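Local coordinates for probable transcriptional regulatory protein, Rv1404 (Mycobacterium tuberculosis, PDB 2NYX), which probably binds DNA as a dimeric transcriptional regulator of the MarR family, with a winged helix-turn-helix fold, at residues B[116-119]-B[120-124]; B[142-145]-B[146-150]. All blocks are in the same frame, centred on the assembly; numbering follows the deposited sequence.

Contact 1: residues B[116-119]-B[120-124]; sequences VTEH and RRTEI
Two turns in the second half of helix 107-128, the long helix that follows the wing strands 89-92 and 102-105 of this MarR-type fold, join Val116, Glu118 and His119 to Arg120, Thr122 and Glu123. The backbone is regular alpha-helix: Arg120 N bonds to Val116 O, Arg121 N to Thr117 O at 3.0 Å and Glu123 N to His119 O. Glu118 O is gripped twice by one residue, by Thr122 N at 3.1 Å and Thr122 OG1 at 3.0 Å, the two donors reaching it from opposite faces of its carbonyl plane. The hydroxyl can do this because Thr122 OG1 lies anti to its own carbonyl carbon (chi1 -51°), turned back toward the preceding turn. Glu118 and Thr122 run side by side, and the bent glutamate chain brings Glu118 OE1 to 3.3 Å from Thr122 OG1; the same OE1 also lies 4.1 Å above the plane of the His119 ring, toward its rim. The imidazole itself is tied through ND1 to Gln115 O, one turn back. On the buried side, Val116 CG1 packs obliquely against the Arg120 guanidinium, 3.6 Å from NH2. Arg120 runs straight to CD and then bends at chi3 (-54°), which turns NE to Ser35 OG; NH1 reaches Ser25 OG of the second subunit, while Arg121 NH2 makes salt bridges to Asp15 and Asp19 of that subunit. Val116 and Arg120 face helices 26-39 and 45-57, both touching Phe48, while Thr117, Arg121 and Ile124 pack on the second subunit.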
loop_
_atom_site.group_PDB
_atom_site.type_symbol
_atom_site.label_atom_id
_atom_site.label_comp_id
_atom_site.label_asym_id
_atom_site.label_seq_id
_atom_site.Cartn_x
_atom_site.Cartn_y
_atom_site.Cartn_z
ATOM N N VAL B 116 13.211 0.839 -4.294
ATOM C CA VAL B 116 11.930 0.227 -4.012
ATOM C C VAL B 116 11.204 -0.104 -5.321
ATOM O O VAL B 116 10.640 -1.193 -5.474
ATOM C CB VAL B 116 11.073 1.163 -3.113
ATOM C CG1 VAL B 116 9.607 0.760 -3.100
ATOM C CG2 VAL B 116 11.624 1.199 -1.694
ATOM N N THR B 117 11.232 0.831 -6.269
ATOM C CA THR B 117 10.566 0.630 -7.560
ATOM C C THR B 117 11.193 -0.504 -8.362
ATOM O O THR B 117 10.472 -1.358 -8.871
ATOM C CB THR B 117 10.496 1.932 -8.396
ATOM O OG1 THR B 117 9.925 2.967 -7.594
ATOM C CG2 THR B 117 9.627 1.748 -9.639
ATOM N N GLU B 118 12.520 -0.526 -8.455
ATOM C CA GLU B 118 13.204 -1.535 -9.265
ATOM C C GLU B 118 12.998 -2.930 -8.680
ATOM O O GLU B 118 12.784 -3.881 -9.423
ATOM C CB GLU B 118 14.694 -1.190 -9.506
ATOM C CG GLU B 118 15.721 -1.900 -8.603
ATOM C CD GLU B 118 16.416 -3.106 -9.267
ATOM O OE1 GLU B 118 15.942 -4.262 -9.095
ATOM O OE2 GLU B 118 17.453 -2.901 -9.951
ATOM N N HIS B 119 13.010 -3.033 -7.353
ATOM C CA HIS B 119 12.808 -4.308 -6.669
ATOM C C HIS B 119 11.396 -4.867 -6.818
ATOM O O HIS B 119 11.215 -6.083 -6.974
ATOM C CB HIS B 119 13.198 -4.204 -5.195
ATOM C CG HIS B 119 14.680 -4.193 -4.974
ATOM N ND1 HIS B 119 15.374 -3.056 -4.621
ATOM C CD2 HIS B 119 15.604 -5.178 -5.087
ATOM C CE1 HIS B 119 16.657 -3.343 -4.512
ATOM N NE2 HIS B 119 16.824 -4.624 -4.788
ATOM N N ARG B 120 10.409 -3.978 -6.781
ATOM C CA ARG B 120 9.031 -4.367 -6.970
ATOM C C ARG B 120 8.801 -4.813 -8.413
ATOM O O ARG B 120 8.078 -5.788 -8.662
ATOM C CB ARG B 120 8.085 -3.226 -6.595
ATOM C CG ARG B 120 6.608 -3.619 -6.554
ATOM C CD ARG B 120 5.716 -2.413 -6.341
ATOM N NE ARG B 120 6.130 -1.682 -5.148
ATOM C CZ ARG B 120 5.665 -0.496 -4.774
ATOM N NH1 ARG B 120 4.743 0.131 -5.492
ATOM N NH2 ARG B 120 6.126 0.058 -3.665
ATOM N N ARG B 121 9.414 -4.109 -9.362
ATOM C CA ARG B 121 9.294 -4.496 -10.757
ATOM C C ARG B 121 9.851 -5.900 -10.993
ATOM O O ARG B 121 9.268 -6.669 -11.752
ATOM C CB ARG B 121 9.980 -3.492 -11.682
ATOM C CG ARG B 121 9.494 -3.611 -13.104
ATOM C CD ARG B 121 10.413 -2.969 -14.108
ATOM N NE ARG B 121 9.851 -3.073 -15.459
ATOM C CZ ARG B 121 10.040 -4.099 -16.286
ATOM N NH1 ARG B 121 10.783 -5.131 -15.915
ATOM N NH2 ARG B 121 9.487 -4.091 -17.490
ATOM N N THR B 122 10.963 -6.231 -10.338
ATOM C CA THR B 122 11.574 -7.555 -10.468
ATOM C C THR B 122 10.638 -8.655 -9.952
ATOM O O THR B 122 10.554 -9.724 -10.557
ATOM C CB THR B 122 12.967 -7.632 -9.778
ATOM O OG1 THR B 122 13.785 -6.543 -10.211
ATOM C CG2 THR B 122 13.688 -8.924 -10.128
ATOM N N GLU B 123 9.931 -8.390 -8.852
ATOM C CA GLU B 123 8.942 -9.335 -8.327
ATOM C C GLU B 123 7.714 -9.446 -9.213
ATOM O O GLU B 123 7.144 -10.528 -9.337
ATOM C CB GLU B 123 8.501 -8.993 -6.896
ATOM C CG GLU B 123 9.033 -9.963 -5.818
ATOM C CD GLU B 123 8.560 -11.428 -5.999
ATOM O OE1 GLU B 123 9.423 -12.314 -6.186
ATOM O OE2 GLU B 123 7.338 -11.697 -5.946
ATOM N N ILE B 124 7.302 -8.331 -9.815
ATOM C CA ILE B 124 6.114 -8.335 -10.652
ATOM C C ILE B 124 6.340 -9.171 -11.904
ATOM O O ILE B 124 5.527 -10.043 -12.205
ATOM C CB ILE B 124 5.593 -6.900 -10.963
ATOM C CG1 ILE B 124 4.986 -6.290 -9.694
ATOM C CG2 ILE B 124 4.559 -6.916 -12.110
ATOM C CD1 ILE B 124 4.589 -4.799 -9.800
#

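Contact 2: residues B[142-145]-B[146-150]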
loop_
_atom_site.group_PDB
_atom_site.type_symbol
_atom_site.label_atom_id
_atom_site.label_comp_id
_atom_site.label_asym_id
_atom_site.label_seq_id
_atom_site.Cartn_x
_atom_site.Cartn_y
_atom_site.Cartn_z
ATOM N N ALA B 142 -7.051 -2.558 -19.414
ATOM C CA ALA B 142 -7.755 -2.460 -18.130
ATOM C C ALA B 142 -6.939 -1.785 -17.014
ATOM O O ALA B 142 -7.452 -0.943 -16.280
ATOM C CB ALA B 142 -8.240 -3.843 -17.690
ATOM N N LEU B 143 -5.672 -2.161 -16.887
ATOM C CA LEU B 143 -4.782 -1.565 -15.895
ATOM C C LEU B 143 -4.537 -0.082 -16.141
ATOM O O LEU B 143 -4.499 0.704 -15.208
ATOM C CB LEU B 143 -3.455 -2.324 -15.842
ATOM C CG LEU B 143 -3.513 -3.717 -15.207
ATOM C CD1 LEU B 143 -2.313 -4.539 -15.648
ATOM C CD2 LEU B 143 -3.584 -3.653 -13.687
ATOM N N THR B 144 -4.369 0.282 -17.406
ATOM C CA THR B 144 -4.150 1.662 -17.837
ATOM C C THR B 144 -5.380 2.543 -17.558
ATOM O O THR B 144 -5.244 3.707 -17.163
ATOM C CB THR B 144 -3.788 1.691 -19.337
ATOM O OG1 THR B 144 -2.566 0.971 -19.532
ATOM C CG2 THR B 144 -3.588 3.110 -19.837
ATOM N N ALA B 145 -6.572 1.985 -17.756
ATOM C CA ALA B 145 -7.814 2.672 -17.452
ATOM C C ALA B 145 -7.928 2.933 -15.947
ATOM O O ALA B 145 -8.410 3.984 -15.524
ATOM C CB ALA B 145 -8.994 1.867 -17.963
ATOM N N PHE B 146 -7.455 1.983 -15.147
ATOM C CA PHE B 146 -7.410 2.138 -13.698
ATOM C C PHE B 146 -6.511 3.296 -13.265
ATOM O O PHE B 146 -6.912 4.120 -12.443
ATOM C CB PHE B 146 -6.941 0.842 -13.049
ATOM C CG PHE B 146 -6.798 0.921 -11.557
ATOM C CD1 PHE B 146 -7.873 1.307 -10.754
ATOM C CD2 PHE B 146 -5.596 0.569 -10.944
ATOM C CE1 PHE B 146 -7.727 1.356 -9.352
ATOM C CE2 PHE B 146 -5.448 0.609 -9.560
ATOM C CZ PHE B 146 -6.503 0.997 -8.762
ATOM N N THR B 147 -5.305 3.359 -13.826
ATOM C CA THR B 147 -4.328 4.364 -13.416
ATOM C C THR B 147 -4.653 5.762 -13.952
ATOM O O THR B 147 -4.425 6.755 -13.268
ATOM C CB THR B 147 -2.878 3.946 -13.740
ATOM O OG1 THR B 147 -2.755 3.673 -15.140
ATOM C CG2 THR B 147 -2.506 2.713 -12.954
ATOM N N GLU B 148 -5.191 5.828 -15.167
ATOM C CA GLU B 148 -5.705 7.087 -15.706
ATOM C C GLU B 148 -6.856 7.657 -14.865
ATOM O O GLU B 148 -6.845 8.834 -14.504
ATOM C CB GLU B 148 -6.142 6.927 -17.164
ATOM C CG GLU B 148 -5.185 7.544 -18.173
ATOM C CD GLU B 148 -4.209 6.536 -18.777
ATOM O OE1 GLU B 148 -4.272 6.316 -20.017
ATOM O OE2 GLU B 148 -3.382 5.966 -18.019
ATOM N N ALA B 149 -7.844 6.821 -14.559
ATOM C CA ALA B 149 -8.916 7.198 -13.641
ATOM C C ALA B 149 -8.386 7.637 -12.276
ATOM O O ALA B 149 -8.906 8.568 -11.677
ATOM C CB ALA B 149 -9.905 6.058 -13.483
ATOM N N GLY B 150 -7.340 6.976 -11.795
ATOM C CA GLY B 150 -6.746 7.320 -10.504
ATOM C C GLY B 150 -5.758 8.474 -10.549
ATOM O O GLY B 150 -5.296 8.945 -9.508
HETATM O O HOH W 1 -1.326 0.980 -15.418
#
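Along helix 139-150, the last helix of the chain and part of the dimer interface of this MarR-family protein, residues 142-145 bond to 146-150 in successive alpha-helical turns. The main-chain bonds run from Phe146 N to Ala142 O, Thr147 N to Leu143 O, Glu148 N to Thr144 O (2.9 Å) and Ala149 N to Ala145 O (3.0 Å). Van der Waals contacts are mostly of carbon on oxygen: Phe146 CB lies 3.3 Å from Leu143 O, while the ring, with CG anti to the backbone N (chi1 177°), leads away to pack on Leu27 of the second subunit. Ala142 and Ala145 meet Gly138 and Glu135 of that subunit, and Thr147 meets its Thr23. On the more exposed side Thr144 and Glu148 lie alongside each other, the methyl Thr144 CG2 being 3.3 Å from Glu148 OE1; Thr144 OG1 turns back to Val140 O instead. Polar side-chain contacts centre on Thr147, whose OG1 sits between its backbone N and carbonyl carbon (chi1 57°), 3.2 Å from Thr144 O. A water bridges the turn, 3.1 Å from Thr147 OG1 and giving a weak bond of 3.2 Å to Leu143 O.

Contacts 1 and 2 lie on helices that follow each other in the chain, 107-128 and 139-150. Their centres are 20 Å apart and their nearest atoms about 8 Å, so they do not touch; what they share is the second subunit, which both meet. The character of the two surfaces differs: residues 116-124 reach that subunit through charged and hydrogen-bonding groups as well as packing, whereas the partners found for residues 142-150 are packing contacts of alanine, phenylalanine and threonine. Residues 116-124 also face helices 26-39 and 45-57, so that this part of helix 107-128 has its own chain's helices and the second subunit as neighbours. Dimerisation through terminal helices is characteristic of MarR proteins, consistent with this arrangement.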